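PDB 3RNL: sulfotransferase from Alicyclobacillus acidocaldarius subsp. acidocaldarius, which probably transfers a sulfo group to an acceptor molecule and binds magnesium ions. Local coordinates for residues A[119-124]-A[274-279]; A[141-146]-A[159-164]; A[188-193]-A[294-299]. All coordinates share one frame; numbering follows the deposited sequence. Where two conformers were deposited one is given.

Interaction 1 of 3, residues A[119-124]-A[274-279]; sequences PVDRAF and DLREEL
Val120 and Asp121 meet Arg276 and Leu279 where the start of helix 119-132, which follows strand 111-116 of the parallel sheet, packs on the C-terminal helix 273-294. The apolar half rests on Val120. Its CG2 lies 3.9 Å from Leu279 CB, and its CG1 sits over one face of the Arg276 guanidinium, displaced toward the rim, at 3.8 Å from NH1. Val120 can serve both neighbours because its two methyls diverge: CG1 is anti to the backbone N and CG2 anti to the carbonyl carbon.

The polar half is a salt bridge in which Arg276 NH2 donates to Asp121 OD1 at a modelled 2.5 Å; since Arg276 was built in two conformers, that exact length is doubtful. The carboxylate approaches at the edge of the guanidinium, with the two planes turned 37° apart, a single-pronged rather than side-on pairing. The Asp121 chi1 of -67° places CG beside the backbone N, and OD1 then swings across to the arginine.

Further out, the short helix axes come within 10.1 Å at an angle of 128°, nearer antiparallel than parallel, and Val120 and Leu279 form the closest backbone pair, 6.0 Å between their CA atoms. Thr280, Phe283 and Met271 also touch Val120, while Phe140 touches Leu279; Val120 and Leu279 are both buried.

An alanine in place of Asp121 would probably leave the Arg276 guanidinium without this charged mate and set its end free to turn over Val120. Chemically, this is helix-helix packing away from the magnesium sites, with a partly exposed ion pair bordering buried hydrocarbon: a valine methyl lies over the rim of one cationic face while the carboxylate likely offsets its charge at the edge.

Interaction 2 of 3, residues A[141-146]-A[159-164]; sequences RESLAK and WYYRAV
Tyr161 of the loop 159-164 lies against Ser143 and Leu144 near the end of helix 140-145. This is the tight part. Tyr161 OH donates a hydrogen bond of 2.7 Å to Ser143 OG, which comes in at the edge of the ring, close to its plane. The serine hydroxyl points there because OG is anti to the backbone N (chi1 -161°). It is also hydrogen-bonded to Glu136 OE2, its strongest polar partner, and to Arg150 NH1, a buried oxygen thus gripped by several groups at once. Nearer the ring's root, Leu144 CD2 packs at 3.7 Å from Tyr161 CB, meeting the ring obliquely. Ser143 O lies at the ring edge, in its plane, 3.6 Å from Tyr161 CE2. Tyr127 and Leu130 of helix 119-132 add to the packing around the tyrosine.

The looser part is bridged by solvent. One water donates to both Ser143 O and Trp159 O, two acceptors that could not bond to each other. A second water donates to Leu144 O at 2.7 Å and accepts from Arg162 NH1 at 2.9 Å, lying at the edge of the guanidinium in its plane. Arg162, a partly exposed residue, is extended from CG to NE, which brings NH1 to the helix, within 3.9 Å of Leu144 CD2. The same arginine makes a cation-pi contact with Phe282 on helix 273-294.

Away from the magnesium sites, the contact is structural packing of a helix end on the loop before helix 167-178. Its chemistry implies a division of labour: the phenol donates to Ser143 OG, which is in turn bonded to Glu136 and Arg150, whereas carbonyls near the C-terminal end of helix 140-145 reach the loop through water, with Leu144 O linked in this way to a cationic side chain.

Interaction 3 of 3, residues A[188-193]-A[294-299]; sequences FEEFAR and IHRDLS. With GOL (glycerol), chain E.
Glu190 and Arg296 approach each other from opposite directions and meet as an ion pair at the protein surface. Taking the ionic contacts first, Glu190 OE2 lies 2.6 Å from Arg296 NH2, with the carboxylate and guanidinium planes 22° apart. As a hydrogen bond this is weak, since the N-H...O angle at Arg296 NH2 is only 123°; the pairing probably owes more to charge than to a well-aimed donor. Glu190 was modelled in two conformers, so its exact position carries some doubt. Its other oxygen, OE1, forms a longer salt bridge of 3.5 Å with Arg193 NH1, one turn further along helix 188-193, and lies in the plane of that guanidinium at its edge. The carboxylate thereby links two arginines whose nearest charged atoms, Arg193 NH1 and Arg296 NH2, stay 6.4 Å apart.

Hydrogen bonds through a bound glycerol, probably from the crystallisation liquor, form the second group. Its O1 donates to Glu190 OE2 over 2.6 Å and accepts from Arg296 NH1 over 3.2 Å, bridging acid and base beside the direct contact. Arg296 has CG between the backbone N and the carbonyl carbon (chi1 65°) and bends again at chi3, bringing both terminal nitrogens to this site.

The third group is local: Asp297 OD2 takes the backbone N of Ser299 at 2.9 Å, an Asx turn, and also the Ser299 hydroxyl, through its syn lone pair, at 2.6 Å.

Within the fold, the contact joins the short helix 188-193, which directly follows strand 183-187 at one edge of the parallel sheet, to the loop after helix 273-294. Arg296 and Leu298 touch Leu187 of that strand, and the glycerol bonds to Val185 O and Leu187 N along it.

From the N terminus, strand 111-116 leads into helix 119-132, where interaction 1 opens. Interaction 2 follows and closes first, with only 12 residues between its segments, tying helix 140-145 to the loop before helix 167-178. It is nested wholly within the long loop that interaction 1 closes at 274-279. Interaction 3 opens at 188-193, still inside that loop, and closes at 294-299 beyond its end, so interactions 1 and 3 cross. Interactions 1 and 2 touch, through a salt bridge between Asp274 and Arg141, whereas the centres of 2 and 3 lie about 24 Å apart. Helix 273-294 and its following loop thus connect back to two parts of the fold.

Interaction 1 of 3, residues A[119-124]-A[274-279]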
loop_
_atom_site.group_PDB
_atom_site.type_symbol
_atom_site.label_atom_id
_atom_site.label_comp_id
_atom_site.label_asym_id
_atom_site.label_seq_id
_atom_site.Cartn_x
_atom_site.Cartn_y
_atom_site.Cartn_z
ATOM N N PRO A 119 -7.476 3.644 9.565
ATOM C CA PRO A 119 -6.260 4.472 9.552
ATOM C C PRO A 119 -5.734 4.792 10.952
ATOM O O PRO A 119 -4.574 5.179 11.085
ATOM C CB PRO A 119 -6.714 5.766 8.853
ATOM C CG PRO A 119 -8.229 5.769 8.976
ATOM C CD PRO A 119 -8.606 4.304 8.888
ATOM N N VAL A 120 -6.571 4.649 11.971
ATOM C CA VAL A 120 -6.095 4.803 13.343
ATOM C C VAL A 120 -5.112 3.663 13.680
ATOM O O VAL A 120 -4.018 3.894 14.204
ATOM C CB VAL A 120 -7.256 4.797 14.343
ATOM C CG1 VAL A 120 -6.716 4.936 15.773
ATOM C CG2 VAL A 120 -8.224 5.936 14.030
ATOM N N ASP A 121 -5.520 2.429 13.371
ATOM C CA ASP A 121 -4.669 1.256 13.604
ATOM C C ASP A 121 -3.445 1.273 12.708
ATOM O O ASP A 121 -2.365 0.836 13.109
ATOM C CB ASP A 121 -5.461 -0.035 13.380
ATOM C CG ASP A 121 -6.558 -0.215 14.420
ATOM O OD1 ASP A 121 -6.239 -0.195 15.624
ATOM O OD2 ASP A 121 -7.732 -0.358 14.045
ATOM N N ARG A 122 -3.621 1.744 11.481
ATOM C CA ARG A 122 -2.505 1.818 10.530
ATOM C C ARG A 122 -1.416 2.746 11.068
ATOM O O ARG A 122 -0.215 2.443 10.982
ATOM C CB ARG A 122 -2.978 2.350 9.169
ATOM C CG ARG A 122 -1.934 2.178 8.043
ATOM C CD ARG A 122 -2.007 3.304 7.016
ATOM N NE ARG A 122 -1.481 4.537 7.606
ATOM C CZ ARG A 122 -0.183 4.799 7.738
ATOM N NH1 ARG A 122 0.727 3.917 7.307
ATOM N NH2 ARG A 122 0.210 5.935 8.311
ATOM N N ALA A 123 -1.829 3.889 11.609
ATOM C CA ALA A 123 -0.861 4.840 12.162
ATOM C C ALA A 123 -0.065 4.180 13.281
ATOM O O ALA A 123 1.158 4.307 13.358
ATOM C CB ALA A 123 -1.578 6.099 12.681
ATOM N N PHE A 124 -0.759 3.472 14.164
ATOM C CA PHE A 124 -0.069 2.856 15.294
ATOM C C PHE A 124 0.874 1.754 14.811
ATOM O O PHE A 124 1.954 1.558 15.383
ATOM C CB PHE A 124 -1.071 2.305 16.308
ATOM C CG PHE A 124 -0.466 2.020 17.654
ATOM C CD1 PHE A 124 0.125 3.041 18.387
ATOM C CD2 PHE A 124 -0.512 0.751 18.192
ATOM C CE1 PHE A 124 0.679 2.786 19.634
ATOM C CE2 PHE A 124 0.031 0.490 19.441
ATOM C CZ PHE A 124 0.632 1.503 20.155
ATOM N N ASP A 274 -7.432 8.257 24.714
ATOM C CA ASP A 274 -7.787 9.578 24.209
ATOM C C ASP A 274 -7.290 9.743 22.777
ATOM O O ASP A 274 -7.953 10.377 21.957
ATOM C CB ASP A 274 -7.259 10.709 25.119
ATOM C CG ASP A 274 -5.739 10.850 25.069
ATOM O OD1 ASP A 274 -5.043 9.920 25.521
ATOM O OD2 ASP A 274 -5.237 11.900 24.597
ATOM N N LEU A 275 -6.128 9.173 22.467
ATOM C CA LEU A 275 -5.613 9.271 21.094
ATOM C C LEU A 275 -6.464 8.467 20.125
ATOM O O LEU A 275 -6.697 8.892 19.003
ATOM C CB LEU A 275 -4.148 8.821 21.002
ATOM C CG LEU A 275 -3.143 9.758 21.670
ATOM C CD1 LEU A 275 -1.746 9.138 21.656
ATOM C CD2 LEU A 275 -3.145 11.106 20.957
ATOM N N ARG A 276 -6.930 7.297 20.550
ATOM C CA ARG A 276 -7.804 6.528 19.670
ATOM C C ARG A 276 -9.071 7.326 19.356
ATOM O O ARG A 276 -9.516 7.372 18.214
ATOM C CB ARG A 276 -8.164 5.157 20.243
ATOM C CG ARG A 276 -9.144 4.395 19.315
ATOM C CD ARG A 276 -9.218 2.901 19.588
ATOM N NE ARG A 276 -8.000 2.203 19.182
ATOM C CZ ARG A 276 -7.770 1.730 17.957
ATOM N NH1 ARG A 276 -8.665 1.887 16.993
ATOM N NH2 ARG A 276 -6.629 1.117 17.698
ATOM N N GLU A 277 -9.643 7.973 20.367
ATOM C CA GLU A 277 -10.859 8.751 20.131
ATOM C C GLU A 277 -10.562 9.929 19.205
ATOM O O GLU A 277 -11.289 10.167 18.236
ATOM C CB GLU A 277 -11.450 9.269 21.445
ATOM C CG GLU A 277 -11.867 8.176 22.409
ATOM C CD GLU A 277 -13.129 7.453 21.972
ATOM O OE1 GLU A 277 -13.731 7.844 20.948
ATOM O OE2 GLU A 277 -13.524 6.491 22.662
ATOM N N GLU A 278 -9.491 10.661 19.496
ATOM C CA GLU A 278 -9.166 11.853 18.713
ATOM C C GLU A 278 -8.793 11.523 17.269
ATOM O O GLU A 278 -9.182 12.241 16.352
ATOM C CB GLU A 278 -8.039 12.649 19.368
ATOM C CG GLU A 278 -8.002 14.111 18.961
ATOM C CD GLU A 278 -7.100 14.928 19.872
ATOM O OE1 GLU A 278 -6.107 14.362 20.380
ATOM O OE2 GLU A 278 -7.386 16.127 20.086
ATOM N N LEU A 279 -8.025 10.453 17.070
ATOM C CA LEU A 279 -7.636 10.064 15.715
ATOM C C LEU A 279 -8.833 9.546 14.934
ATOM O O LEU A 279 -8.967 9.832 13.740
ATOM C CB LEU A 279 -6.516 9.023 15.718
ATOM C CG LEU A 279 -5.124 9.563 16.075
ATOM C CD1 LEU A 279 -4.115 8.417 16.160
ATOM C CD2 LEU A 279 -4.670 10.620 15.072
#

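Interaction 2 of 3, residues A[141-146]-A[159-164]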
loop_
_atom_site.group_PDB
_atom_site.type_symbol
_atom_site.label_atom_id
_atom_site.label_comp_id
_atom_site.label_asym_id
_atom_site.label_seq_id
_atom_site.Cartn_x
_atom_site.Cartn_y
_atom_site.Cartn_z
ATOM N N ARG A 141 2.473 9.470 21.210
ATOM C CA ARG A 141 1.872 10.795 21.347
ATOM C C ARG A 141 2.810 11.884 20.817
ATOM O O ARG A 141 2.387 12.776 20.067
ATOM C CB ARG A 141 1.512 11.079 22.810
ATOM C CG ARG A 141 0.658 12.313 22.976
ATOM C CD ARG A 141 0.422 12.627 24.449
ATOM N NE ARG A 141 -0.328 11.607 25.195
ATOM C CZ ARG A 141 -1.647 11.439 25.123
ATOM N NH1 ARG A 141 -2.368 12.189 24.296
ATOM N NH2 ARG A 141 -2.251 10.516 25.869
ATOM N N GLU A 142 4.075 11.807 21.218
ATOM C CA GLU A 142 5.101 12.747 20.764
ATOM C C GLU A 142 5.409 12.585 19.284
ATOM O O GLU A 142 5.641 13.564 18.576
ATOM C CB GLU A 142 6.395 12.548 21.558
ATOM C CG GLU A 142 6.295 12.897 23.033
ATOM C CD GLU A 142 7.559 12.527 23.794
ATOM O OE1 GLU A 142 7.803 11.316 24.006
ATOM O OE2 GLU A 142 8.316 13.448 24.163
ATOM N N SER A 143 5.427 11.340 18.825
ATOM C CA SER A 143 5.736 11.035 17.420
ATOM C C SER A 143 4.653 11.624 16.502
ATOM O O SER A 143 4.954 12.185 15.445
ATOM C CB SER A 143 5.886 9.516 17.226
ATOM O OG SER A 143 6.602 9.193 16.028
ATOM N N LEU A 144 3.394 11.515 16.921
ATOM C CA LEU A 144 2.287 12.097 16.167
ATOM C C LEU A 144 2.460 13.602 16.026
ATOM O O LEU A 144 2.196 14.178 14.966
ATOM C CB LEU A 144 0.956 11.839 16.882
ATOM C CG LEU A 144 0.276 10.496 16.644
ATOM C CD1 LEU A 144 -0.840 10.309 17.674
ATOM C CD2 LEU A 144 -0.280 10.414 15.210
ATOM N N ALA A 145 2.879 14.238 17.114
ATOM C CA ALA A 145 2.977 15.689 17.158
ATOM C C ALA A 145 4.076 16.220 16.239
ATOM O O ALA A 145 4.054 17.393 15.851
ATOM C CB ALA A 145 3.194 16.162 18.596
ATOM N N LYS A 146 5.037 15.366 15.895
ATOM C CA LYS A 146 6.129 15.770 15.013
ATOM C C LYS A 146 5.833 15.617 13.521
ATOM O O LYS A 146 6.683 15.948 12.691
ATOM C CB LYS A 146 7.409 14.987 15.342
ATOM C CG LYS A 146 8.051 15.423 16.647
ATOM C CD LYS A 146 9.480 14.938 16.755
ATOM C CE LYS A 146 10.191 15.582 17.936
ATOM N NZ LYS A 146 10.257 17.068 17.811
ATOM N N TRP A 159 6.756 7.762 8.276
ATOM C CA TRP A 159 6.568 8.656 9.407
ATOM C C TRP A 159 5.272 9.467 9.331
ATOM O O TRP A 159 4.921 10.139 10.313
ATOM C CB TRP A 159 7.731 9.648 9.522
ATOM C CG TRP A 159 9.100 9.059 9.684
ATOM C CD1 TRP A 159 9.973 8.709 8.681
ATOM C CD2 TRP A 159 9.797 8.832 10.917
ATOM N NE1 TRP A 159 11.158 8.254 9.220
ATOM C CE2 TRP A 159 11.074 8.315 10.588
ATOM C CE3 TRP A 159 9.464 9.003 12.262
ATOM C CZ2 TRP A 159 12.016 7.971 11.560
ATOM C CZ3 TRP A 159 10.410 8.665 13.237
ATOM C CH2 TRP A 159 11.664 8.149 12.879
ATOM N N TYR A 160 4.538 9.439 8.214
ATOM C CA TYR A 160 3.450 10.405 8.177
ATOM C C TYR A 160 2.208 9.633 8.583
ATOM O O TYR A 160 1.435 9.154 7.742
ATOM C CB TYR A 160 3.221 10.863 6.722
ATOM C CG TYR A 160 4.394 11.481 5.964
ATOM C CD1 TYR A 160 5.593 11.803 6.589
ATOM C CD2 TYR A 160 4.277 11.742 4.604
ATOM C CE1 TYR A 160 6.655 12.364 5.855
ATOM C CE2 TYR A 160 5.314 12.293 3.875
ATOM C CZ TYR A 160 6.498 12.597 4.496
ATOM O OH TYR A 160 7.515 13.142 3.730
ATOM N N TYR A 161 1.880 9.737 9.857
ATOM C CA TYR A 161 0.866 8.875 10.432
ATOM C C TYR A 161 -0.481 9.248 9.867
ATOM O O TYR A 161 -1.260 8.384 9.467
ATOM C CB TYR A 161 0.845 9.052 11.944
ATOM C CG TYR A 161 2.120 8.588 12.588
ATOM C CD1 TYR A 161 2.544 7.274 12.461
ATOM C CD2 TYR A 161 2.897 9.464 13.341
ATOM C CE1 TYR A 161 3.724 6.843 13.050
ATOM C CE2 TYR A 161 4.071 9.044 13.929
ATOM C CZ TYR A 161 4.476 7.736 13.791
ATOM O OH TYR A 161 5.649 7.324 14.387
ATOM N N ARG A 162 -0.754 10.544 9.869
ATOM C CA ARG A 162 -2.030 11.055 9.368
ATOM C C ARG A 162 -2.086 11.101 7.839
ATOM O O ARG A 162 -3.062 10.643 7.240
ATOM C CB ARG A 162 -2.316 12.457 9.943
ATOM C CG ARG A 162 -2.721 12.475 11.422
ATOM C CD ARG A 162 -2.777 13.931 11.952
ATOM N NE ARG A 162 -3.728 14.081 13.063
ATOM C CZ ARG A 162 -3.394 14.036 14.350
ATOM N NH1 ARG A 162 -2.132 13.842 14.700
ATOM N NH2 ARG A 162 -4.322 14.189 15.287
ATOM N N ALA A 163 -1.048 11.644 7.200
ATOM C CA ALA A 163 -1.152 11.919 5.767
ATOM C C ALA A 163 -1.382 10.635 4.972
ATOM O O ALA A 163 -2.173 10.600 4.020
ATOM C CB ALA A 163 0.090 12.646 5.256
ATOM N N VAL A 164 -0.691 9.573 5.362
ATOM C CA VAL A 164 -0.775 8.317 4.618
ATOM C C VAL A 164 -2.131 7.622 4.817
ATOM O O VAL A 164 -2.581 6.851 3.966
ATOM C CB VAL A 164 0.427 7.398 4.982
ATOM C CG1 VAL A 164 0.201 5.967 4.520
ATOM C CG2 VAL A 164 1.702 7.983 4.362
HETATM O O HOH W 1 5.798 11.707 12.535
HETATM O O HOH W 2 0.282 13.523 13.206
#

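Interaction 3 of 3, residues A[188-193]-A[294-299]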
loop_
_atom_site.group_PDB
_atom_site.type_symbol
_atom_site.label_atom_id
_atom_site.label_comp_id
_atom_site.label_asym_id
_atom_site.label_seq_id
_atom_site.Cartn_x
_atom_site.Cartn_y
_atom_site.Cartn_z
ATOM N N PHE A 188 -8.408 -4.747 5.231
ATOM C CA PHE A 188 -7.506 -5.565 6.032
ATOM C C PHE A 188 -8.272 -6.516 6.955
ATOM O O PHE A 188 -7.899 -7.681 7.145
ATOM C CB PHE A 188 -6.604 -4.644 6.854
ATOM C CG PHE A 188 -5.788 -5.360 7.878
ATOM C CD1 PHE A 188 -4.621 -6.011 7.515
ATOM C CD2 PHE A 188 -6.195 -5.401 9.194
ATOM C CE1 PHE A 188 -3.867 -6.682 8.462
ATOM C CE2 PHE A 188 -5.446 -6.068 10.150
ATOM C CZ PHE A 188 -4.282 -6.709 9.781
ATOM N N GLU A 189 -9.352 -6.015 7.524
ATOM C CA GLU A 189 -10.131 -6.788 8.479
ATOM C C GLU A 189 -10.762 -8.057 7.837
ATOM O O GLU A 189 -10.820 -9.133 8.460
ATOM C CB GLU A 189 -11.154 -5.848 9.141
ATOM C CG GLU A 189 -10.515 -4.632 9.922
ATOM C CD GLU A 189 -10.012 -3.410 9.065
ATOM O OE1 GLU A 189 -10.352 -3.278 7.852
ATOM O OE2 GLU A 189 -9.274 -2.550 9.645
ATOM N N GLU A 190 -11.217 -7.935 6.596
ATOM C CA GLU A 190 -11.730 -9.095 5.865
ATOM C C GLU A 190 -10.610 -10.070 5.523
ATOM O O GLU A 190 -10.774 -11.288 5.615
ATOM C CB GLU A 190 -12.446 -8.661 4.589
ATOM C CG GLU A 190 -13.934 -8.486 4.764
ATOM C CD GLU A 190 -14.378 -7.061 4.554
ATOM O OE1 GLU A 190 -14.988 -6.484 5.482
ATOM O OE2 GLU A 190 -14.122 -6.522 3.458
ATOM N N PHE A 191 -9.468 -9.526 5.120
ATOM C CA PHE A 191 -8.314 -10.355 4.793
ATOM C C PHE A 191 -7.849 -11.133 6.021
ATOM O O PHE A 191 -7.459 -12.298 5.922
ATOM C CB PHE A 191 -7.192 -9.473 4.223
ATOM C CG PHE A 191 -5.919 -10.217 3.900
ATOM C CD1 PHE A 191 -5.882 -11.156 2.883
ATOM C CD2 PHE A 191 -4.747 -9.940 4.595
ATOM C CE1 PHE A 191 -4.706 -11.826 2.569
ATOM C CE2 PHE A 191 -3.573 -10.601 4.294
ATOM C CZ PHE A 191 -3.548 -11.548 3.271
ATOM N N ALA A 192 -7.904 -10.498 7.189
ATOM C CA ALA A 192 -7.448 -11.148 8.414
ATOM C C ALA A 192 -8.390 -12.286 8.789
ATOM O O ALA A 192 -7.961 -13.344 9.252
ATOM C CB ALA A 192 -7.349 -10.136 9.551
ATOM N N ARG A 193 -9.678 -12.059 8.576
ATOM C CA ARG A 193 -10.698 -13.039 8.921
ATOM C C ARG A 193 -10.666 -14.265 8.003
ATOM O O ARG A 193 -10.758 -15.399 8.471
ATOM C CB ARG A 193 -12.077 -12.372 8.897
ATOM C CG ARG A 193 -13.252 -13.325 8.767
ATOM C CD ARG A 193 -14.553 -12.635 9.158
ATOM N NE ARG A 193 -14.590 -11.242 8.721
ATOM C CZ ARG A 193 -15.143 -10.827 7.584
ATOM N NH1 ARG A 193 -15.131 -9.535 7.270
ATOM N NH2 ARG A 193 -15.710 -11.701 6.763
ATOM N N ILE A 294 -15.818 3.952 -2.683
ATOM C CA ILE A 294 -15.654 2.505 -2.867
ATOM C C ILE A 294 -16.940 1.699 -2.709
ATOM O O ILE A 294 -16.912 0.468 -2.766
ATOM C CB ILE A 294 -14.538 1.919 -1.962
ATOM C CG1 ILE A 294 -14.939 1.956 -0.486
ATOM C CG2 ILE A 294 -13.220 2.689 -2.177
ATOM C CD1 ILE A 294 -13.942 1.233 0.436
ATOM N N HIS A 295 -18.057 2.389 -2.493
ATOM C CA HIS A 295 -19.367 1.746 -2.449
ATOM C C HIS A 295 -19.519 0.721 -1.349
ATOM O O HIS A 295 -20.170 -0.301 -1.548
ATOM C CB HIS A 295 -19.673 1.041 -3.772
ATOM C CG HIS A 295 -19.655 1.949 -4.955
ATOM N ND1 HIS A 295 -19.743 1.484 -6.250
ATOM C CD2 HIS A 295 -19.582 3.298 -5.039
ATOM C CE1 HIS A 295 -19.720 2.510 -7.084
ATOM N NE2 HIS A 295 -19.621 3.621 -6.374
ATOM N N ARG A 296 -18.943 0.984 -0.190
ATOM C CA ARG A 296 -19.203 0.101 0.933
ATOM C C ARG A 296 -19.100 0.851 2.250
ATOM O O ARG A 296 -18.463 1.894 2.331
ATOM C CB ARG A 296 -18.270 -1.109 0.907
ATOM C CG ARG A 296 -16.811 -0.774 1.097
ATOM C CD ARG A 296 -15.959 -2.016 0.858
ATOM N NE ARG A 296 -16.344 -3.120 1.738
ATOM C CZ ARG A 296 -15.764 -4.318 1.736
ATOM N NH1 ARG A 296 -14.767 -4.576 0.898
ATOM N NH2 ARG A 296 -16.181 -5.257 2.575
ATOM N N ASP A 297 -19.753 0.304 3.267
ATOM C CA ASP A 297 -19.805 0.932 4.577
ATOM C C ASP A 297 -18.591 0.540 5.431
ATOM O O ASP A 297 -18.137 -0.599 5.411
ATOM C CB ASP A 297 -21.106 0.564 5.278
ATOM C CG ASP A 297 -21.064 0.849 6.758
ATOM O OD1 ASP A 297 -21.496 1.950 7.153
ATOM O OD2 ASP A 297 -20.602 -0.028 7.521
ATOM N N LEU A 298 -18.016 1.558 6.057
ATOM C CA LEU A 298 -16.825 1.506 6.915
ATOM C C LEU A 298 -17.066 1.481 8.429
ATOM O O LEU A 298 -16.198 1.902 9.189
ATOM C CB LEU A 298 -15.729 2.482 6.470
ATOM C CG LEU A 298 -15.318 2.114 5.030
ATOM C CD1 LEU A 298 -14.372 3.158 4.437
ATOM C CD2 LEU A 298 -14.711 0.710 4.958
ATOM N N SER A 299 -18.304 1.242 8.839
ATOM C CA SER A 299 -18.669 1.346 10.251
ATOM C C SER A 299 -17.739 0.559 11.178
ATOM O O SER A 299 -17.610 0.889 12.359
ATOM C CB SER A 299 -20.143 0.949 10.465
ATOM O OG SER A 299 -20.378 -0.395 10.075
HETATM C C1 GOL E . -12.888 -7.930 0.806
HETATM O O1 GOL E . -12.483 -6.758 1.493
HETATM C C2 GOL E . -12.521 -7.877 -0.679
HETATM O O2 GOL E . -12.434 -9.204 -1.188
HETATM C C3 GOL E . -13.580 -7.071 -1.439
HETATM O O3 GOL E . -12.995 -6.266 -2.455
#